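Side-chain contacts in catalase (Exiguobacterium oxidotolerans, PDB 2J2M), which catalyses the breakdown of hydrogen peroxide into water and dioxygen with a heme group buried inside each subunit of a tetramer: residues Phe315-Leu320 against Lys330-Arg335; Ser197-Lys202 against Leu278-Asp283. All coordinates share one frame; numbering follows the deposited sequence.

Contact 1: residues Phe315-Leu320 against Lys330-Arg335; sequences FNPGVL and KLLQGR. With HEM (protoporphyrin IX containing Fe), chain E.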
loop_
_atom_site.group_PDB
_atom_site.type_symbol
_atom_site.label_atom_id
_atom_site.label_comp_id
_atom_site.label_asym_id
_atom_site.label_seq_id
_atom_site.Cartn_x
_atom_site.Cartn_y
_atom_site.Cartn_z
ATOM N N PHE A 315 9.335 -9.305 14.661
ATOM C CA PHE A 315 10.284 -10.347 15.037
ATOM C C PHE A 315 10.186 -11.547 14.091
ATOM O O PHE A 315 9.149 -11.785 13.475
ATOM C CB PHE A 315 10.024 -10.884 16.438
ATOM C CG PHE A 315 9.813 -9.852 17.503
ATOM C CD1 PHE A 315 10.863 -9.469 18.335
ATOM C CD2 PHE A 315 8.535 -9.356 17.763
ATOM C CE1 PHE A 315 10.644 -8.563 19.376
ATOM C CE2 PHE A 315 8.311 -8.461 18.794
ATOM C CZ PHE A 315 9.368 -8.053 19.603
ATOM N N ASN A 316 11.267 -12.318 14.009
ATOM C CA ASN A 316 11.320 -13.527 13.181
ATOM C C ASN A 316 12.267 -14.515 13.849
ATOM O O ASN A 316 13.411 -14.163 14.113
ATOM C CB ASN A 316 11.783 -13.205 11.736
ATOM C CG ASN A 316 11.803 -14.444 10.823
ATOM O OD1 ASN A 316 11.727 -15.572 11.295
ATOM N ND2 ASN A 316 11.911 -14.229 9.521
ATOM N N PRO A 317 11.781 -15.733 14.169
ATOM C CA PRO A 317 12.637 -16.755 14.837
ATOM C C PRO A 317 13.858 -17.166 14.010
ATOM O O PRO A 317 14.811 -17.712 14.542
ATOM C CB PRO A 317 11.704 -17.967 15.018
ATOM C CG PRO A 317 10.503 -17.698 14.135
ATOM C CD PRO A 317 10.390 -16.201 13.981
ATOM N N GLY A 318 13.820 -16.918 12.712
ATOM C CA GLY A 318 14.957 -17.226 11.882
ATOM C C GLY A 318 15.800 -16.000 11.650
ATOM O O GLY A 318 16.628 -15.999 10.739
ATOM N N VAL A 319 15.562 -14.940 12.431
ATOM C CA VAL A 319 16.492 -13.814 12.526
ATOM C C VAL A 319 17.499 -14.155 13.648
ATOM O O VAL A 319 17.256 -13.939 14.839
ATOM C CB VAL A 319 15.751 -12.448 12.681
ATOM C CG1 VAL A 319 16.693 -11.315 13.158
ATOM C CG2 VAL A 319 15.134 -12.057 11.357
ATOM N N LEU A 320 18.626 -14.734 13.235
ATOM C CA LEU A 320 19.600 -15.304 14.177
ATOM C C LEU A 320 20.960 -14.682 13.989
ATOM O O LEU A 320 21.249 -14.193 12.912
ATOM C CB LEU A 320 19.711 -16.815 13.961
ATOM C CG LEU A 320 18.421 -17.625 14.102
ATOM C CD1 LEU A 320 18.704 -19.024 13.662
ATOM C CD2 LEU A 320 17.971 -17.606 15.534
ATOM N N LYS A 330 9.837 -28.821 10.738
ATOM C CA LYS A 330 9.018 -28.381 9.587
ATOM C C LYS A 330 7.999 -27.277 9.888
ATOM O O LYS A 330 7.538 -26.587 8.978
ATOM C CB LYS A 330 8.361 -29.568 8.868
ATOM C CG LYS A 330 9.356 -30.359 8.025
ATOM C CD LYS A 330 8.690 -31.407 7.173
ATOM C CE LYS A 330 9.105 -32.809 7.644
ATOM N NZ LYS A 330 8.824 -33.859 6.628
ATOM N N LEU A 331 7.631 -27.107 11.145
ATOM C CA LEU A 331 6.815 -25.967 11.494
ATOM C C LEU A 331 7.713 -24.691 11.510
ATOM O O LEU A 331 7.377 -23.682 10.900
ATOM C CB LEU A 331 6.123 -26.218 12.832
ATOM C CG LEU A 331 5.036 -25.220 13.253
ATOM C CD1 LEU A 331 3.742 -25.410 12.452
ATOM C CD2 LEU A 331 4.801 -25.324 14.774
ATOM N N LEU A 332 8.887 -24.786 12.134
ATOM C CA LEU A 332 9.830 -23.667 12.220
ATOM C C LEU A 332 10.252 -23.172 10.840
ATOM O O LEU A 332 10.353 -21.954 10.594
ATOM C CB LEU A 332 11.079 -24.082 13.013
ATOM C CG LEU A 332 12.277 -23.139 13.013
ATOM C CD1 LEU A 332 11.927 -21.736 13.596
ATOM C CD2 LEU A 332 13.469 -23.774 13.730
ATOM N N GLN A 333 10.498 -24.114 9.942
ATOM C CA GLN A 333 10.936 -23.776 8.598
ATOM C C GLN A 333 10.039 -22.767 7.820
ATOM O O GLN A 333 10.555 -21.901 7.081
ATOM C CB GLN A 333 11.187 -25.062 7.811
ATOM C CG GLN A 333 12.448 -25.815 8.287
ATOM C CD GLN A 333 13.669 -25.348 7.572
ATOM O OE1 GLN A 333 13.611 -25.059 6.391
ATOM N NE2 GLN A 333 14.776 -25.230 8.286
ATOM N N GLY A 334 8.720 -22.881 7.987
ATOM C CA GLY A 334 7.777 -21.967 7.346
ATOM C C GLY A 334 7.781 -20.597 8.005
ATOM O O GLY A 334 7.664 -19.569 7.337
ATOM N N ARG A 335 7.927 -20.586 9.325
ATOM C CA ARG A 335 8.066 -19.343 10.066
ATOM C C ARG A 335 9.243 -18.495 9.555
ATOM O O ARG A 335 9.102 -17.265 9.404
ATOM C CB ARG A 335 8.187 -19.607 11.572
ATOM C CG ARG A 335 6.938 -20.207 12.217
ATOM C CD ARG A 335 7.213 -20.560 13.678
ATOM N NE ARG A 335 7.137 -19.409 14.607
ATOM C CZ ARG A 335 7.839 -19.316 15.739
ATOM N NH1 ARG A 335 8.703 -20.271 16.073
ATOM N NH2 ARG A 335 7.700 -18.262 16.527
HETATM C CHA HEM E . 3.109 -13.920 15.164
HETATM C CHB HEM E . 4.543 -17.499 18.158
HETATM C CHC HEM E . 3.812 -20.683 14.607
HETATM C CHD HEM E . 3.059 -17.101 11.468
HETATM C C1A HEM E . 3.603 -14.595 16.277
HETATM C C2A HEM E . 4.036 -14.011 17.545
HETATM C C3A HEM E . 4.432 -15.009 18.372
HETATM C C4A HEM E . 4.259 -16.250 17.663
HETATM C CMA HEM E . 4.977 -14.904 19.817
HETATM C CAA HEM E . 4.009 -12.492 17.853
HETATM C CBA HEM E . 5.328 -11.785 17.533
HETATM C CGA HEM E . 5.155 -10.340 17.946
HETATM O O1A HEM E . 5.122 -9.441 17.064
HETATM O O2A HEM E . 5.022 -10.088 19.175
HETATM C C1B HEM E . 4.536 -18.671 17.449
HETATM C C2B HEM E . 5.084 -19.949 17.876
HETATM C C3B HEM E . 4.865 -20.810 16.882
HETATM C C4B HEM E . 4.190 -20.118 15.812
HETATM C CMB HEM E . 5.828 -20.247 19.209
HETATM C CAB HEM E . 5.294 -22.284 16.811
HETATM C CBB HEM E . 5.184 -23.097 17.857
HETATM C C1C HEM E . 3.638 -20.022 13.420
HETATM C C2C HEM E . 3.633 -20.599 12.090
HETATM C C3C HEM E . 3.432 -19.579 11.233
HETATM C C4C HEM E . 3.296 -18.347 11.992
HETATM C CMC HEM E . 3.860 -22.096 11.725
HETATM C CAC HEM E . 3.316 -19.644 9.691
HETATM C CBC HEM E . 4.395 -19.781 8.911
HETATM C C1D HEM E . 2.963 -15.903 12.140
HETATM C C2D HEM E . 2.698 -14.622 11.517
HETATM C C3D HEM E . 2.727 -13.622 12.673
HETATM C C4D HEM E . 3.000 -14.403 13.875
HETATM C CMD HEM E . 2.490 -14.334 9.992
HETATM C CAD HEM E . 2.522 -12.099 12.592
HETATM C CBD HEM E . 3.901 -11.448 12.723
HETATM C CGD HEM E . 3.886 -9.979 12.343
HETATM O O1D HEM E . 2.878 -9.442 11.775
HETATM O O2D HEM E . 4.924 -9.333 12.599
HETATM N NA HEM E . 3.766 -15.964 16.400
HETATM N NB HEM E . 3.994 -18.810 16.190
HETATM N NC HEM E . 3.436 -18.656 13.317
HETATM N ND HEM E . 3.140 -15.727 13.504
HETATM FE FE HEM E . 3.869 -17.235 14.770
#
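Pro317 and Arg335 meet beneath the heme in the packing of a loop against the early part of helix 330-346, which carries the tyrosine-bearing signature of heme catalases. The loop is tightly folded: a type I beta turn runs from Asn316 to Val319, with an Asx turn inside it.

The main packing is a sandwich. Pro317 CG sits over the centre of the Arg335 guanidinium, 3.5 Å from CZ, and pyrrole B of the porphyrin lies on the opposite face, with Arg335 NE 3.3 Å from HEM C4B. A bend at chi3 (80°) turns the flat group along the porphyrin and keeps it between the two. Arginine suits this place because its planar end stacks while its rim still bonds: NE to Tyr339 OH, NH2 to Val127 O. Tyr339 is probably the proximal iron ligand, as in other heme catalases.

Apolar contacts flank the sandwich. Pro317 CB touches Leu332 CD1 at 4.0 Å, and Leu331 presses CD1 to within 3.4 Å of the heme methyl CMC. The vinyl carbon HEM CBC packs against the backbone of Gly334.

Polar work falls to Asn316. Its OD1 accepts from Gly318 N at 2.9 Å, nearly straight at 167°, although the donor stands above the carbonyl plane. Its ND2 binds Leu336 O and Ser340 OG, tying turn to helix. Phe315 meets a heme propionate in the plane of its ring, with the edge atom CD2 3.5 Å from HEM O1A.

Contact 2: residues Ser197-Lys202 against Leu278-Asp283; sequences SVHSFK and LDATKD. With HEM (protoporphyrin IX containing Fe), chain E.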
loop_
_atom_site.group_PDB
_atom_site.type_symbol
_atom_site.label_atom_id
_atom_site.label_comp_id
_atom_site.label_asym_id
_atom_site.label_seq_id
_atom_site.Cartn_x
_atom_site.Cartn_y
_atom_site.Cartn_z
ATOM N N SER A 197 10.963 -21.822 23.455
ATOM C CA SER A 197 11.268 -21.738 22.013
ATOM C C SER A 197 10.323 -22.628 21.222
ATOM O O SER A 197 10.053 -22.380 20.042
ATOM C CB SER A 197 12.713 -22.113 21.721
ATOM O OG SER A 197 13.020 -23.383 22.244
ATOM N N VAL A 198 9.812 -23.655 21.909
ATOM C CA VAL A 198 8.994 -24.719 21.313
ATOM C C VAL A 198 9.791 -25.605 20.330
ATOM O O VAL A 198 9.819 -26.832 20.498
ATOM C CB VAL A 198 7.651 -24.167 20.710
ATOM C CG1 VAL A 198 6.881 -25.271 19.942
ATOM C CG2 VAL A 198 6.802 -23.551 21.828
ATOM N N HIS A 199 10.398 -24.991 19.307
ATOM C CA HIS A 199 11.301 -25.677 18.375
ATOM C C HIS A 199 12.705 -25.864 18.955
ATOM O O HIS A 199 13.133 -25.103 19.827
ATOM C CB HIS A 199 11.470 -24.882 17.076
ATOM C CG HIS A 199 10.203 -24.288 16.544
ATOM N ND1 HIS A 199 9.195 -25.050 15.984
ATOM C CD2 HIS A 199 9.791 -23.001 16.466
ATOM C CE1 HIS A 199 8.213 -24.257 15.590
ATOM N NE2 HIS A 199 8.546 -23.008 15.880
ATOM N N SER A 200 13.415 -26.873 18.443
ATOM C CA SER A 200 14.845 -26.949 18.572
ATOM C C SER A 200 15.418 -25.973 17.553
ATOM O O SER A 200 14.819 -25.729 16.489
ATOM C CB SER A 200 15.358 -28.351 18.268
ATOM O OG SER A 200 14.960 -28.773 16.956
ATOM N N PHE A 201 16.565 -25.400 17.911
ATOM C CA PHE A 201 17.416 -24.671 16.978
ATOM C C PHE A 201 18.777 -25.339 16.966
ATOM O O PHE A 201 18.994 -26.371 17.660
ATOM C CB PHE A 201 17.542 -23.200 17.398
ATOM C CG PHE A 201 16.292 -22.410 17.180
ATOM C CD1 PHE A 201 16.154 -21.606 16.069
ATOM C CD2 PHE A 201 15.220 -22.511 18.061
ATOM C CE1 PHE A 201 14.980 -20.890 15.845
ATOM C CE2 PHE A 201 14.050 -21.798 17.832
ATOM C CZ PHE A 201 13.946 -20.992 16.718
ATOM N N LYS A 202 19.686 -24.783 16.161
ATOM C CA LYS A 202 21.064 -25.257 16.132
ATOM C C LYS A 202 21.985 -24.168 16.661
ATOM O O LYS A 202 21.886 -22.996 16.267
ATOM C CB LYS A 202 21.480 -25.641 14.710
ATOM C CG LYS A 202 20.867 -26.945 14.205
ATOM C CD LYS A 202 21.094 -27.125 12.702
ATOM C CE LYS A 202 20.895 -28.600 12.318
ATOM N NZ LYS A 202 21.259 -28.960 10.922
ATOM N N LEU A 278 12.683 -33.085 16.657
ATOM C CA LEU A 278 12.367 -32.003 15.709
ATOM C C LEU A 278 10.853 -31.803 15.468
ATOM O O LEU A 278 10.449 -30.910 14.704
ATOM C CB LEU A 278 12.971 -32.357 14.340
ATOM C CG LEU A 278 14.128 -31.691 13.583
ATOM C CD1 LEU A 278 15.364 -31.537 14.410
ATOM C CD2 LEU A 278 14.411 -32.552 12.337
ATOM N N ASP A 279 10.028 -32.660 16.066
ATOM C CA ASP A 279 8.563 -32.521 16.004
ATOM C C ASP A 279 8.094 -31.437 17.012
ATOM O O ASP A 279 8.251 -31.600 18.212
ATOM C CB ASP A 279 7.915 -33.909 16.262
ATOM C CG ASP A 279 6.380 -33.883 16.299
ATOM O OD1 ASP A 279 5.770 -32.816 16.086
ATOM O OD2 ASP A 279 5.768 -34.955 16.534
ATOM N N ALA A 280 7.490 -30.359 16.519
ATOM C CA ALA A 280 7.004 -29.260 17.376
ATOM C C ALA A 280 5.776 -29.564 18.275
ATOM O O ALA A 280 5.371 -28.733 19.133
ATOM C CB ALA A 280 6.756 -28.022 16.546
ATOM N N THR A 281 5.177 -30.734 18.067
ATOM C CA THR A 281 4.132 -31.238 18.971
ATOM C C THR A 281 4.743 -31.946 20.168
ATOM O O THR A 281 4.000 -32.459 21.029
ATOM C CB THR A 281 3.143 -32.206 18.273
ATOM O OG1 THR A 281 3.870 -33.259 17.646
ATOM C CG2 THR A 281 2.286 -31.491 17.204
ATOM N N LYS A 282 6.080 -31.947 20.242
ATOM C CA LYS A 282 6.822 -32.695 21.278
ATOM C C LYS A 282 7.615 -31.803 22.226
ATOM O O LYS A 282 8.235 -30.848 21.803
ATOM C CB LYS A 282 7.765 -33.736 20.643
ATOM C CG LYS A 282 7.046 -34.814 19.805
ATOM C CD LYS A 282 6.029 -35.616 20.645
ATOM C CE LYS A 282 5.325 -36.725 19.857
ATOM N NZ LYS A 282 4.501 -36.230 18.702
ATOM N N ASP A 283 7.575 -32.140 23.511
ATOM C CA ASP A 283 8.329 -31.449 24.555
ATOM C C ASP A 283 9.596 -32.234 24.919
ATOM O O ASP A 283 9.703 -33.437 24.611
ATOM C CB ASP A 283 7.466 -31.231 25.800
ATOM C CG ASP A 283 8.042 -30.190 26.739
ATOM O OD1 ASP A 283 9.116 -29.616 26.435
ATOM O OD2 ASP A 283 7.425 -29.914 27.790
HETATM C CHA HEM E . 3.109 -13.920 15.164
HETATM C CHB HEM E . 4.543 -17.499 18.158
HETATM C CHC HEM E . 3.812 -20.683 14.607
HETATM C CHD HEM E . 3.059 -17.101 11.468
HETATM C C1A HEM E . 3.603 -14.595 16.277
HETATM C C2A HEM E . 4.036 -14.011 17.545
HETATM C C3A HEM E . 4.432 -15.009 18.372
HETATM C C4A HEM E . 4.259 -16.250 17.663
HETATM C CMA HEM E . 4.977 -14.904 19.817
HETATM C CAA HEM E . 4.009 -12.492 17.853
HETATM C CBA HEM E . 5.328 -11.785 17.533
HETATM C CGA HEM E . 5.155 -10.340 17.946
HETATM O O1A HEM E . 5.122 -9.441 17.064
HETATM O O2A HEM E . 5.022 -10.088 19.175
HETATM C C1B HEM E . 4.536 -18.671 17.449
HETATM C C2B HEM E . 5.084 -19.949 17.876
HETATM C C3B HEM E . 4.865 -20.810 16.882
HETATM C C4B HEM E . 4.190 -20.118 15.812
HETATM C CMB HEM E . 5.828 -20.247 19.209
HETATM C CAB HEM E . 5.294 -22.284 16.811
HETATM C CBB HEM E . 5.184 -23.097 17.857
HETATM C C1C HEM E . 3.638 -20.022 13.420
HETATM C C2C HEM E . 3.633 -20.599 12.090
HETATM C C3C HEM E . 3.432 -19.579 11.233
HETATM C C4C HEM E . 3.296 -18.347 11.992
HETATM C CMC HEM E . 3.860 -22.096 11.725
HETATM C CAC HEM E . 3.316 -19.644 9.691
HETATM C CBC HEM E . 4.395 -19.781 8.911
HETATM C C1D HEM E . 2.963 -15.903 12.140
HETATM C C2D HEM E . 2.698 -14.622 11.517
HETATM C C3D HEM E . 2.727 -13.622 12.673
HETATM C C4D HEM E . 3.000 -14.403 13.875
HETATM C CMD HEM E . 2.490 -14.334 9.992
HETATM C CAD HEM E . 2.522 -12.099 12.592
HETATM C CBD HEM E . 3.901 -11.448 12.723
HETATM C CGD HEM E . 3.886 -9.979 12.343
HETATM O O1D HEM E . 2.878 -9.442 11.775
HETATM O O2D HEM E . 4.924 -9.333 12.599
HETATM N NA HEM E . 3.766 -15.964 16.400
HETATM N NB HEM E . 3.994 -18.810 16.190
HETATM N NC HEM E . 3.436 -18.656 13.317
HETATM N ND HEM E . 3.140 -15.727 13.504
HETATM FE FE HEM E . 3.869 -17.235 14.770
#
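His199 and Ala280 touch where the chain entering strand 201-204 of the catalase beta-barrel passes a type I beta turn, Asp279 to Lys282, that is also closed by an Asx turn.

The tight part faces the heme. Ala280 CB lies 3.9 Å from His199 ND1, approaching the imidazole obliquely, and the small methyl lets the turn come this close. The same ring also meets the vinyl group of pyrrole B obliquely, with His199 NE2 3.5 Å from HEM CAB. Because CG stands beside the backbone N and anti to the carbonyl carbon (chi1 -42°), the ring swings from the backbone toward the porphyrin. Asp329 is the chief polar partner of the imidazole. Val198 packs beside it: its branch CG1 is 3.5 Å from HEM CBB and 3.9 Å from Ala280 O, a beta-branched side chain well matched to an apolar vinyl edge.

Farther from the heme the side-chain contact thins to Leu278 CD1 against Ser200 OG, 3.8 Å apart. On this looser side Leu278 is backed by Tyr212 of its own chain and by Arg28 of a neighbouring subunit.

Each segment is stiffened from within. Ser197 OG donates to His199 O in the carbonyl plane and also receives Leu215 N, which makes a hydroxyl useful here. Asp279 serves its turn with both oxygens. OD2 forms salt bridges with Lys282 NZ and Arg137, probably stabilising the buried carboxylate as an anion, while OD1 accepts Thr281 N at 2.9 Å from 53° above the carboxylate plane.

Both contacts are buried in the core of the subunit, their centres about 12 Å apart, and both touch pyrrole B. Contact 1 lays a flat guanidinium on the porphyrin face and also reaches the rim, whereas contact 2 meets only the vinyl of pyrrole B, where aliphatic and imidazole groups suit it. Contact 1 joins a loop to helix 330-346, contact 2 a strand entrance to a turn. The helix nevertheless unites them, since Leu331 and Leu332 also pack on His199. Each contains an Asx turn, but that of contact 2 adds salt bridges. Where they meet, Leu332 CD2 is 3.6 Å from Ser200 O.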